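Protein toll (Drosophila melanogaster, PDB 4LXR) serves as the receptor for the activated cytokine Spätzle, whose binding triggers signalling for antifungal immunity and embryonic dorsal-ventral polarity. Local coordinates at residues A[390-395]-A[414-419]; A[408-413]-A[443-448]; A[437-442]-A[462-467]; A[470-475]-A[496-501]. All coordinates share one frame; numbering follows the deposited sequence.

Contact 1 of 4, residues A[390-395]-A[414-419]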
# COMPACT_ATOMS: atom_id res chain seq x y z
N VAL A 390 -10.89 -16.80 -8.57
CA VAL A 390 -11.28 -15.93 -7.46
C VAL A 390 -10.69 -14.52 -7.64
O VAL A 390 -11.40 -13.51 -7.50
CB VAL A 390 -10.87 -16.53 -6.10
CG1 VAL A 390 -11.22 -15.59 -4.96
CG2 VAL A 390 -11.55 -17.89 -5.90
N THR A 391 -9.40 -14.43 -7.97
CA THR A 391 -8.84 -13.13 -8.31
C THR A 391 -8.13 -13.12 -9.66
O THR A 391 -7.37 -14.04 -9.98
CB THR A 391 -7.98 -12.49 -7.18
OG1 THR A 391 -6.60 -12.52 -7.53
CG2 THR A 391 -8.19 -13.17 -5.87
N LEU A 392 -8.42 -12.08 -10.44
CA LEU A 392 -7.86 -11.85 -11.76
C LEU A 392 -7.12 -10.51 -11.74
O LEU A 392 -7.72 -9.46 -11.44
CB LEU A 392 -8.98 -11.82 -12.82
CG LEU A 392 -8.56 -11.54 -14.26
CD1 LEU A 392 -7.52 -12.59 -14.75
CD2 LEU A 392 -9.77 -11.50 -15.22
N VAL A 393 -5.83 -10.55 -12.03
CA VAL A 393 -5.01 -9.33 -12.02
C VAL A 393 -4.49 -9.07 -13.43
O VAL A 393 -3.75 -9.89 -13.98
CB VAL A 393 -3.84 -9.41 -11.01
CG1 VAL A 393 -3.09 -8.08 -10.93
CG2 VAL A 393 -4.34 -9.80 -9.64
N MET A 394 -4.91 -7.95 -14.01
CA MET A 394 -4.50 -7.59 -15.37
C MET A 394 -4.06 -6.14 -15.42
O MET A 394 -4.20 -5.46 -16.45
CB MET A 394 -5.63 -7.84 -16.37
CG MET A 394 -6.11 -9.29 -16.38
SD MET A 394 -7.22 -9.62 -17.75
CE MET A 394 -6.17 -9.35 -19.17
N SER A 395 -3.51 -5.69 -14.29
CA SER A 395 -2.99 -4.33 -14.16
C SER A 395 -1.88 -4.05 -15.14
O SER A 395 -1.08 -4.94 -15.46
CB SER A 395 -2.45 -4.13 -12.75
OG SER A 395 -3.37 -4.65 -11.82
N ARG A 414 -14.13 -12.82 -7.36
CA ARG A 414 -14.37 -11.93 -6.23
C ARG A 414 -13.53 -10.64 -6.30
O ARG A 414 -13.93 -9.60 -5.79
CB ARG A 414 -14.10 -12.68 -4.92
CG ARG A 414 -15.03 -13.89 -4.67
CD ARG A 414 -16.50 -13.46 -4.49
NE ARG A 414 -17.41 -14.60 -4.43
CZ ARG A 414 -18.13 -15.05 -5.46
NH1 ARG A 414 -18.07 -14.46 -6.65
NH2 ARG A 414 -18.93 -16.09 -5.29
N HIS A 415 -12.36 -10.71 -6.93
CA HIS A 415 -11.43 -9.59 -6.97
C HIS A 415 -10.89 -9.39 -8.38
O HIS A 415 -10.12 -10.22 -8.89
CB HIS A 415 -10.28 -9.82 -5.99
CG HIS A 415 -10.73 -10.14 -4.59
ND1 HIS A 415 -11.31 -9.20 -3.76
CD2 HIS A 415 -10.71 -11.30 -3.89
CE1 HIS A 415 -11.61 -9.77 -2.61
NE2 HIS A 415 -11.25 -11.04 -2.66
N LEU A 416 -11.29 -8.29 -9.00
CA LEU A 416 -10.96 -8.01 -10.38
C LEU A 416 -10.15 -6.71 -10.48
O LEU A 416 -10.65 -5.63 -10.21
CB LEU A 416 -12.25 -7.92 -11.21
CG LEU A 416 -12.08 -7.58 -12.69
CD1 LEU A 416 -11.06 -8.52 -13.37
CD2 LEU A 416 -13.42 -7.63 -13.40
N HIS A 417 -8.88 -6.84 -10.86
CA HIS A 417 -7.99 -5.69 -11.00
C HIS A 417 -7.66 -5.40 -12.46
O HIS A 417 -6.94 -6.17 -13.11
CB HIS A 417 -6.69 -5.91 -10.23
CG HIS A 417 -6.91 -6.19 -8.78
ND1 HIS A 417 -6.88 -5.20 -7.82
CD2 HIS A 417 -7.17 -7.35 -8.12
CE1 HIS A 417 -7.10 -5.74 -6.63
NE2 HIS A 417 -7.29 -7.04 -6.79
N LEU A 418 -8.19 -4.29 -12.95
CA LEU A 418 -7.97 -3.86 -14.31
C LEU A 418 -7.34 -2.48 -14.33
O LEU A 418 -7.46 -1.76 -15.33
CB LEU A 418 -9.29 -3.86 -15.11
CG LEU A 418 -9.92 -5.24 -15.30
CD1 LEU A 418 -11.24 -5.13 -16.04
CD2 LEU A 418 -8.97 -6.21 -16.02
N ASP A 419 -6.66 -2.12 -13.25
CA ASP A 419 -6.08 -0.77 -13.14
C ASP A 419 -4.94 -0.51 -14.15
O ASP A 419 -4.18 -1.40 -14.47
CB ASP A 419 -5.59 -0.52 -11.71
CG ASP A 419 -4.83 -1.71 -11.13
OD1 ASP A 419 -5.29 -2.85 -11.30
OD2 ASP A 419 -3.76 -1.52 -10.51
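Thr391 meets His415 on one face of a parallel strand pair, and Leu392 meets Leu416 on the other. Thr391 holds its hydroxyl at chi1 109°, away from any staggered value, which turns CG2 to the edge of the His415 imidazole, 3.7 Å from CD2. The ring's ND1 is engaged beyond this pair, by the hydroxyl of Thr450 on the next strand. Two residues on, on the same face as Thr391, Val393 and His417 run alongside each other, and CG2 of the valine approaches His417 CD2 at 4.0 Å.

On the buried face the two leucines adopt the same conformation, CG anti to the backbone N (chi1 178° in both), and lie side by side with Leu392 CD2 3.7 Å from Leu416 CD1. Phe383, Phe407 and Leu451 pack around them. Backbone bonds hold the register: Leu392 donates N-H to His415 O and receives His417 N on its own carbonyl at 2.9 Å. At the start Val390 O is gripped twice, by His415 N and, at 2.8 Å, by Arg414 N, the latter on a lone pair in the carbonyl plane.

Where the strands end, Ser395 OG donates to Asp419 OD1 at 2.7 Å, reaching the oxygen from above the carboxylate plane. Both residues are buried, and the bond pairs the hydroxyl with one carboxylate oxygen. Just beyond, Asn421 ND2 binds both Met394 O and Leu418 O. Such a parallel pair, with leucines inward and an asparagine bridging the coils, is the hallmark of the concave sheet of a leucine-rich-repeat solenoid.

Contact 2 of 4, residues A[408-413]-A[443-448]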
# COMPACT_ATOMS: atom_id res chain seq x y z
N VAL A 408 -19.36 -13.74 -18.27
CA VAL A 408 -20.62 -14.42 -18.02
C VAL A 408 -20.42 -15.68 -17.18
O VAL A 408 -21.27 -16.01 -16.36
CB VAL A 408 -21.41 -14.72 -19.33
CG1 VAL A 408 -20.55 -15.49 -20.32
CG2 VAL A 408 -22.67 -15.49 -19.02
N SER A 409 -19.27 -16.35 -17.32
CA SER A 409 -19.08 -17.66 -16.70
C SER A 409 -18.15 -17.69 -15.49
O SER A 409 -17.86 -18.76 -14.95
CB SER A 409 -18.62 -18.68 -17.74
OG SER A 409 -19.58 -18.78 -18.79
N THR A 410 -17.68 -16.52 -15.07
CA THR A 410 -16.77 -16.43 -13.94
C THR A 410 -17.53 -16.07 -12.65
O THR A 410 -17.25 -15.06 -12.00
CB THR A 410 -15.69 -15.39 -14.20
OG1 THR A 410 -16.31 -14.20 -14.70
CG2 THR A 410 -14.71 -15.90 -15.25
N ASN A 411 -18.47 -16.93 -12.28
CA ASN A 411 -19.32 -16.72 -11.11
C ASN A 411 -18.56 -16.77 -9.80
O ASN A 411 -19.01 -16.25 -8.78
CB ASN A 411 -20.45 -17.74 -11.09
CG ASN A 411 -21.16 -17.85 -12.42
OD1 ASN A 411 -21.46 -16.83 -13.06
ND2 ASN A 411 -21.42 -19.07 -12.87
N GLY A 412 -17.39 -17.40 -9.82
CA GLY A 412 -16.58 -17.49 -8.62
C GLY A 412 -15.73 -16.25 -8.36
O GLY A 412 -15.18 -16.11 -7.27
N LEU A 413 -15.62 -15.37 -9.36
CA LEU A 413 -14.71 -14.21 -9.27
C LEU A 413 -15.11 -13.22 -8.17
O LEU A 413 -16.27 -12.82 -8.07
CB LEU A 413 -14.60 -13.48 -10.61
CG LEU A 413 -13.36 -12.58 -10.77
CD1 LEU A 413 -12.07 -13.39 -10.79
CD2 LEU A 413 -13.46 -11.75 -12.01
N GLY A 443 -21.33 -7.00 -15.20
CA GLY A 443 -22.66 -7.09 -14.62
C GLY A 443 -23.12 -8.46 -14.21
O GLY A 443 -24.04 -8.59 -13.41
N TYR A 444 -22.48 -9.50 -14.75
CA TYR A 444 -22.86 -10.87 -14.44
C TYR A 444 -22.38 -11.25 -13.05
O TYR A 444 -22.89 -12.19 -12.44
CB TYR A 444 -22.30 -11.85 -15.48
CG TYR A 444 -22.94 -11.68 -16.85
CD1 TYR A 444 -24.21 -12.19 -17.11
CD2 TYR A 444 -22.29 -11.00 -17.86
CE1 TYR A 444 -24.81 -12.03 -18.35
CE2 TYR A 444 -22.88 -10.83 -19.12
CZ TYR A 444 -24.14 -11.36 -19.35
OH TYR A 444 -24.74 -11.21 -20.58
N MET A 445 -21.41 -10.51 -12.55
CA MET A 445 -20.73 -10.90 -11.33
C MET A 445 -21.33 -10.19 -10.12
O MET A 445 -20.69 -9.32 -9.52
CB MET A 445 -19.22 -10.69 -11.46
CG MET A 445 -18.65 -11.52 -12.60
SD MET A 445 -16.87 -11.41 -12.80
CE MET A 445 -16.70 -9.77 -13.51
N HIS A 446 -22.55 -10.59 -9.79
CA HIS A 446 -23.29 -10.05 -8.64
C HIS A 446 -22.52 -10.26 -7.34
O HIS A 446 -22.65 -9.46 -6.41
CB HIS A 446 -24.71 -10.64 -8.56
CG HIS A 446 -24.75 -12.14 -8.57
ND1 HIS A 446 -25.25 -12.87 -9.63
CD2 HIS A 446 -24.33 -13.05 -7.65
CE1 HIS A 446 -25.14 -14.16 -9.36
NE2 HIS A 446 -24.59 -14.29 -8.17
N GLY A 447 -21.70 -11.31 -7.28
CA GLY A 447 -20.94 -11.59 -6.08
C GLY A 447 -19.62 -10.85 -5.94
O GLY A 447 -18.92 -11.03 -4.94
N LEU A 448 -19.28 -10.01 -6.92
CA LEU A 448 -17.98 -9.32 -6.94
C LEU A 448 -17.70 -8.46 -5.70
O LEU A 448 -18.58 -7.74 -5.22
CB LEU A 448 -17.82 -8.47 -8.21
CG LEU A 448 -16.39 -8.08 -8.63
CD1 LEU A 448 -15.57 -9.30 -9.04
CD2 LEU A 448 -16.41 -7.05 -9.75
O HOH W 1 -22.18 -14.83 -11.29
O HOH W 2 -21.12 -13.64 -9.08
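In the loops that lead into strands 415-417 and 450-452 of neighbouring leucine-rich-repeat coils, Val408 lies against Tyr444 and Met445 packs on Leu413. The valine covers one face of the phenol ring: its CB stands 4.0 Å from the ring centroid and only 8° off the normal, a CH-pi contact over the centre. Val408 CG2, anti to the backbone N, extends over the same ring to 4.1 Å from Tyr444 CD1.

The Met445 chain is extended at chi2 (-177°), which carries SD to touch both Thr410 and Leu413; the bend at chi3 turns only the terminal methyl. SD is 3.5 Å from Leu413 CD2 and 3.4 Å from Thr410 OG1. Phe407 also touches this methionine, and Phe383 touches Thr410. Further along, Leu448 CD1 rests 3.7 Å from Leu413 O.

Water-mediated bonds link the loops at the polar rim. One water joins Asn411 OD1 to Tyr444 O. A second accepts from Gly447 N at 3.0 Å and makes a weak bond to Asn411 O. Each loop closes with a type I turn, Thr410 to Leu413 and Met445 to Leu448, and these matching turns stacked ahead of successive strands are characteristic of coils piled in a leucine-rich-repeat solenoid.

Contact 3 of 4, residues A[437-442]-A[462-467]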
# COMPACT_ATOMS: atom_id res chain seq x y z
N GLN A 437 -30.27 2.91 -18.63
CA GLN A 437 -29.82 1.83 -17.76
C GLN A 437 -28.88 0.93 -18.55
O GLN A 437 -29.32 0.17 -19.42
CB GLN A 437 -31.04 1.06 -17.24
CG GLN A 437 -30.79 0.24 -15.98
CD GLN A 437 -32.08 -0.20 -15.31
OE1 GLN A 437 -33.17 0.15 -15.76
NE2 GLN A 437 -31.96 -0.96 -14.22
N ILE A 438 -27.59 1.03 -18.27
CA ILE A 438 -26.58 0.35 -19.07
C ILE A 438 -25.73 -0.51 -18.18
O ILE A 438 -25.08 -0.00 -17.26
CB ILE A 438 -25.67 1.38 -19.79
CG1 ILE A 438 -26.51 2.46 -20.48
CG2 ILE A 438 -24.76 0.67 -20.79
CD1 ILE A 438 -25.84 3.82 -20.55
N ASN A 439 -25.73 -1.81 -18.41
CA ASN A 439 -24.84 -2.69 -17.63
C ASN A 439 -23.45 -2.76 -18.23
O ASN A 439 -23.30 -2.90 -19.45
CB ASN A 439 -25.42 -4.10 -17.51
CG ASN A 439 -26.61 -4.18 -16.56
OD1 ASN A 439 -26.65 -3.48 -15.54
ND2 ASN A 439 -27.57 -5.03 -16.89
N SER A 440 -22.44 -2.66 -17.37
CA SER A 440 -21.05 -2.95 -17.74
C SER A 440 -20.87 -4.44 -18.03
O SER A 440 -21.72 -5.25 -17.67
CB SER A 440 -20.12 -2.53 -16.60
OG SER A 440 -19.97 -3.57 -15.65
N PRO A 441 -19.76 -4.82 -18.70
CA PRO A 441 -19.44 -6.24 -18.93
C PRO A 441 -19.28 -7.04 -17.63
O PRO A 441 -19.29 -8.27 -17.65
CB PRO A 441 -18.10 -6.18 -19.68
CG PRO A 441 -18.09 -4.86 -20.35
CD PRO A 441 -18.83 -3.92 -19.42
N PHE A 442 -19.13 -6.34 -16.51
CA PHE A 442 -18.91 -6.98 -15.22
C PHE A 442 -20.22 -7.35 -14.55
O PHE A 442 -20.23 -7.97 -13.48
CB PHE A 442 -18.11 -6.03 -14.33
CG PHE A 442 -16.92 -5.45 -15.03
CD1 PHE A 442 -16.01 -6.27 -15.68
CD2 PHE A 442 -16.73 -4.08 -15.08
CE1 PHE A 442 -14.93 -5.74 -16.35
CE2 PHE A 442 -15.64 -3.54 -15.74
CZ PHE A 442 -14.74 -4.37 -16.37
N TYR A 462 -21.70 2.92 -13.96
CA TYR A 462 -22.66 1.98 -14.56
C TYR A 462 -23.72 1.43 -13.61
O TYR A 462 -23.55 1.43 -12.40
CB TYR A 462 -21.91 0.83 -15.26
CG TYR A 462 -21.33 1.25 -16.58
CD1 TYR A 462 -20.20 2.07 -16.63
CD2 TYR A 462 -21.91 0.85 -17.78
CE1 TYR A 462 -19.67 2.48 -17.85
CE2 TYR A 462 -21.38 1.25 -19.00
CZ TYR A 462 -20.26 2.07 -19.03
OH TYR A 462 -19.74 2.46 -20.24
N ASN A 463 -24.82 0.95 -14.19
CA ASN A 463 -25.98 0.48 -13.42
C ASN A 463 -25.70 -0.72 -12.52
O ASN A 463 -26.11 -0.74 -11.36
CB ASN A 463 -27.15 0.16 -14.35
CG ASN A 463 -28.32 -0.47 -13.62
OD1 ASN A 463 -29.13 0.23 -13.01
ND2 ASN A 463 -28.42 -1.79 -13.69
N ASP A 464 -25.01 -1.72 -13.06
CA ASP A 464 -24.75 -2.93 -12.30
C ASP A 464 -23.89 -2.67 -11.07
O ASP A 464 -24.03 -3.36 -10.06
CB ASP A 464 -24.13 -4.03 -13.17
CG ASP A 464 -22.96 -3.53 -13.99
OD1 ASP A 464 -23.10 -2.48 -14.66
OD2 ASP A 464 -21.90 -4.19 -13.96
N TRP A 465 -23.01 -1.67 -11.14
CA TRP A 465 -22.12 -1.37 -10.01
C TRP A 465 -22.94 -0.88 -8.83
O TRP A 465 -22.56 -1.07 -7.67
CB TRP A 465 -21.04 -0.34 -10.39
CG TRP A 465 -20.18 -0.73 -11.56
CD1 TRP A 465 -20.05 -1.96 -12.13
CD2 TRP A 465 -19.32 0.14 -12.32
NE1 TRP A 465 -19.19 -1.92 -13.19
CE2 TRP A 465 -18.72 -0.63 -13.33
CE3 TRP A 465 -19.01 1.51 -12.24
CZ2 TRP A 465 -17.83 -0.09 -14.26
CZ3 TRP A 465 -18.13 2.04 -13.17
CH2 TRP A 465 -17.55 1.25 -14.16
N LYS A 466 -24.06 -0.23 -9.12
CA LYS A 466 -24.90 0.33 -8.07
C LYS A 466 -25.95 -0.67 -7.60
O LYS A 466 -26.28 -0.72 -6.41
CB LYS A 466 -25.62 1.60 -8.56
CG LYS A 466 -24.73 2.80 -8.84
CD LYS A 466 -25.57 3.99 -9.31
CE LYS A 466 -26.30 3.63 -10.60
NZ LYS A 466 -26.96 4.78 -11.26
N ASN A 467 -26.49 -1.44 -8.53
CA ASN A 467 -27.72 -2.18 -8.26
C ASN A 467 -27.61 -3.69 -8.33
O ASN A 467 -28.49 -4.40 -7.83
CB ASN A 467 -28.83 -1.69 -9.18
CG ASN A 467 -29.14 -0.22 -9.00
OD1 ASN A 467 -29.28 0.26 -7.87
ND2 ASN A 467 -29.23 0.51 -10.10
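The Ser440 hydroxyl is an unusual hub: it gives its proton to Asp464 while receiving N-H groups from both its own segment and the other one. OG lies 2.6 Å from Asp464 OD2, on the syn lone pair of that oxygen. It also accepts from Phe442 N, closing an ST turn, and more weakly from Trp465 NE1 at 3.1 Å.

Asp464 grips the serine a second time through OD1, which takes Ser440 N at 2.8 Å from above the carboxylate plane. Its CG sits between the backbone N and the carbonyl carbon (chi1 49°), bringing both oxygens to face Ser440. With two bonds on its oxygens the buried carboxylate is held in a fixed rotation, and the donors around it would be expected to stabilise its negative charge.

Asn463 forms the outer flank. Its backbone N binds Ile438 O, and its ND2 donates almost straight to Asn439 OD1 at 3.1 Å, the acceptor lying in the amide plane of Asn463. Its OD1 is taken by Asn467 ND2 within the helix, with only a weak bond from the poorly ordered Gln437.

Aromatic groups enclose the inner side. The CD2 edge of Phe442 meets Trp465 NE1 at 3.8 Å, while Tyr462 CD2 approaches Ile438 O at 3.3 Å. Phe442 and Trp465 both continue onto Leu451 of strand 450-452, which ties the polar cluster to the solenoid core. The contact thus fastens the short helix 463-467 to the loop 437-442 that precedes strand 450-452, an example of the irregular, helix-bearing back that closes the coils of a leucine-rich-repeat solenoid behind its parallel strands.

Contact 4 of 4, residues A[470-475]-A[496-501]. With NAG (2-acetamido-2-deoxy-beta-D-glucopyranose), chain F.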
# COMPACT_ATOMS: atom_id res chain seq x y z
N LEU A 470 -24.31 -6.33 -4.98
CA LEU A 470 -24.81 -6.01 -3.65
C LEU A 470 -23.79 -6.33 -2.56
O LEU A 470 -23.99 -5.99 -1.40
CB LEU A 470 -26.13 -6.76 -3.40
CG LEU A 470 -27.42 -5.97 -3.65
CD1 LEU A 470 -27.26 -4.98 -4.80
CD2 LEU A 470 -28.56 -6.93 -3.93
N GLN A 471 -22.70 -6.97 -2.96
CA GLN A 471 -21.65 -7.35 -2.02
C GLN A 471 -20.36 -6.55 -2.22
O GLN A 471 -19.38 -6.76 -1.52
CB GLN A 471 -21.36 -8.86 -2.11
CG GLN A 471 -22.55 -9.75 -1.79
CD GLN A 471 -22.87 -9.80 -0.31
OE1 GLN A 471 -22.00 -10.08 0.51
NE2 GLN A 471 -24.12 -9.53 0.04
N LEU A 472 -20.37 -5.62 -3.18
CA LEU A 472 -19.17 -4.85 -3.53
C LEU A 472 -18.56 -4.13 -2.33
O LEU A 472 -19.25 -3.41 -1.61
CB LEU A 472 -19.47 -3.86 -4.66
CG LEU A 472 -18.28 -3.39 -5.51
CD1 LEU A 472 -17.65 -4.57 -6.26
CD2 LEU A 472 -18.71 -2.31 -6.49
N ARG A 473 -17.26 -4.34 -2.12
CA ARG A 473 -16.56 -3.77 -0.97
C ARG A 473 -15.68 -2.61 -1.38
O ARG A 473 -15.56 -1.62 -0.65
CB ARG A 473 -15.71 -4.85 -0.29
CG ARG A 473 -14.68 -4.32 0.70
CD ARG A 473 -15.32 -3.71 1.94
NE ARG A 473 -16.09 -4.68 2.71
CZ ARG A 473 -15.57 -5.47 3.65
NH1 ARG A 473 -14.27 -5.40 3.93
NH2 ARG A 473 -16.33 -6.33 4.30
N GLU A 474 -15.07 -2.73 -2.55
CA GLU A 474 -14.12 -1.74 -3.04
C GLU A 474 -14.36 -1.47 -4.52
O GLU A 474 -14.42 -2.40 -5.34
CB GLU A 474 -12.70 -2.24 -2.79
CG GLU A 474 -11.62 -1.46 -3.53
CD GLU A 474 -11.04 -0.33 -2.70
OE1 GLU A 474 -11.25 -0.34 -1.46
OE2 GLU A 474 -10.37 0.56 -3.28
N LEU A 475 -14.54 -0.20 -4.86
CA LEU A 475 -14.74 0.21 -6.25
C LEU A 475 -13.82 1.39 -6.57
O LEU A 475 -14.15 2.54 -6.29
CB LEU A 475 -16.20 0.59 -6.48
CG LEU A 475 -16.55 1.17 -7.85
CD1 LEU A 475 -16.21 0.21 -8.98
CD2 LEU A 475 -18.02 1.58 -7.91
N ASN A 496 -22.16 -4.06 2.08
CA ASN A 496 -20.90 -4.66 2.52
C ASN A 496 -19.79 -3.61 2.63
O ASN A 496 -18.70 -3.80 2.10
CB ASN A 496 -20.51 -5.76 1.54
CG ASN A 496 -19.31 -6.59 2.02
OD1 ASN A 496 -19.06 -6.71 3.22
ND2 ASN A 496 -18.58 -7.16 1.07
N ARG A 497 -20.09 -2.50 3.30
CA ARG A 497 -19.10 -1.45 3.59
C ARG A 497 -18.39 -0.92 2.35
O ARG A 497 -17.16 -0.81 2.33
CB ARG A 497 -18.09 -1.92 4.65
CG ARG A 497 -18.74 -2.33 5.98
CD ARG A 497 -17.80 -2.14 7.17
NE ARG A 497 -16.48 -2.71 6.94
CZ ARG A 497 -16.13 -3.97 7.22
NH1 ARG A 497 -14.90 -4.39 6.96
NH2 ARG A 497 -17.02 -4.80 7.75
N LEU A 498 -19.17 -0.57 1.34
CA LEU A 498 -18.62 -0.16 0.06
C LEU A 498 -17.86 1.15 0.14
O LEU A 498 -18.37 2.17 0.63
CB LEU A 498 -19.72 -0.07 -1.01
CG LEU A 498 -19.23 0.34 -2.41
CD1 LEU A 498 -18.12 -0.60 -2.94
CD2 LEU A 498 -20.39 0.42 -3.40
N HIS A 499 -16.62 1.11 -0.35
CA HIS A 499 -15.79 2.29 -0.51
C HIS A 499 -15.50 2.52 -1.99
O HIS A 499 -14.94 1.66 -2.68
CB HIS A 499 -14.49 2.13 0.27
CG HIS A 499 -14.65 2.32 1.75
ND1 HIS A 499 -15.16 1.35 2.58
CD2 HIS A 499 -14.35 3.38 2.55
CE1 HIS A 499 -15.17 1.79 3.82
NE2 HIS A 499 -14.68 3.02 3.83
N VAL A 500 -15.87 3.70 -2.46
CA VAL A 500 -15.69 4.09 -3.84
C VAL A 500 -14.70 5.23 -3.89
O VAL A 500 -14.83 6.20 -3.14
CB VAL A 500 -17.03 4.54 -4.45
CG1 VAL A 500 -16.85 4.94 -5.92
CG2 VAL A 500 -18.07 3.44 -4.30
N ASN A 501 -13.72 5.12 -4.78
CA ASN A 501 -12.73 6.17 -4.97
C ASN A 501 -13.01 6.90 -6.27
O ASN A 501 -12.93 6.30 -7.33
CB ASN A 501 -11.32 5.57 -5.02
CG ASN A 501 -10.24 6.57 -4.67
OD1 ASN A 501 -10.22 7.69 -5.19
ND2 ASN A 501 -9.32 6.18 -3.78
C1 NAG F . -8.43 7.23 -3.35
C2 NAG F . -8.03 7.06 -1.87
C3 NAG F . -7.08 8.18 -1.43
C4 NAG F . -5.95 8.38 -2.43
C5 NAG F . -6.53 8.50 -3.84
C6 NAG F . -5.48 8.66 -4.91
C7 NAG F . -9.49 6.06 -0.15
C8 NAG F . -8.48 4.95 -0.07
N2 NAG F . -9.21 7.04 -1.03
O3 NAG F . -6.55 7.85 -0.15
O4 NAG F . -5.27 9.61 -2.19
O5 NAG F . -7.28 7.32 -4.14
O6 NAG F . -4.66 7.50 -5.00
O7 NAG F . -10.50 6.08 0.54
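The Arg473 guanidinium carries Arg497 over one face, with CZ of Arg497 3.6 Å above its plane and displaced toward the rim, while Asn496 O meets its edge in plane. The two guanidinium planes are 39° apart, so the groups overlap at a tilt, and NH1 of Arg473 comes within 3.3 Å of NH1 of Arg497. These like charges would be expected to repel, and the bonds to Asn496 probably offset part of the cost.

Two nitrogens along one side of the Arg473 guanidinium hold Asn496: NE donates to the backbone O at 2.8 Å and NH2 to OD1 at 3.0 Å, both from above the carbonyl planes. Bends at chi2 and chi3 (68° and 63°) curl the arginine back to make this two-point hydrogen bonding possible. The other end of the same amide is also used, ND2 of Asn496 donating nearly straight to Gln471 O at 2.7 Å.

Beyond this polar start the segments become neighbouring parallel strands of the leucine-rich-repeat solenoid. Arg473 O accepts from His499 N, and Leu475 exchanges backbone bonds with His499 O and Asn501 N. Toward the core, Leu498 CD1 sits 3.8 Å from Leu472 CG, and Leu475 CB lies 4.0 Å from Val500 CG2. On the other face the His499 ring donates from ND1 to Arg497 O and stacks on His528 of the next strand.

At the far end Asn501 bears an N-linked glycan, ND2 being joined to C1 of the N-acetylglucosamine. Its OD1 bonds to the hydroxyl of Thr503 in the Asn-X-Thr sequon, and Asp530 binds the sugar.

Overall arrangement
Contacts 1 and 4 both lie in the parallel strands, with centres about 15 Å and nearest atoms about 6 Å apart; strand 450-452 runs between them. Contact 2 joins the loops that enter strand 415-417 of contact 1 and the intervening strand 450-452: Leu413 CD1 packs 3.4 Å from Val390 O, and Leu448 O lies 3.5 Å from Leu472 CD1 of contact 4. Contacts 2 and 3 interleave along the chain, 437-442 running into 443-448, and Gly443 CA lies 3.1 Å from Asp464 OD2; Phe442 CZ packs 3.6 Å from Leu418 CD1 of contact 1. The glycan on Asn501 belongs to contact 4. No other protein chain of the assembly touches the four contacts.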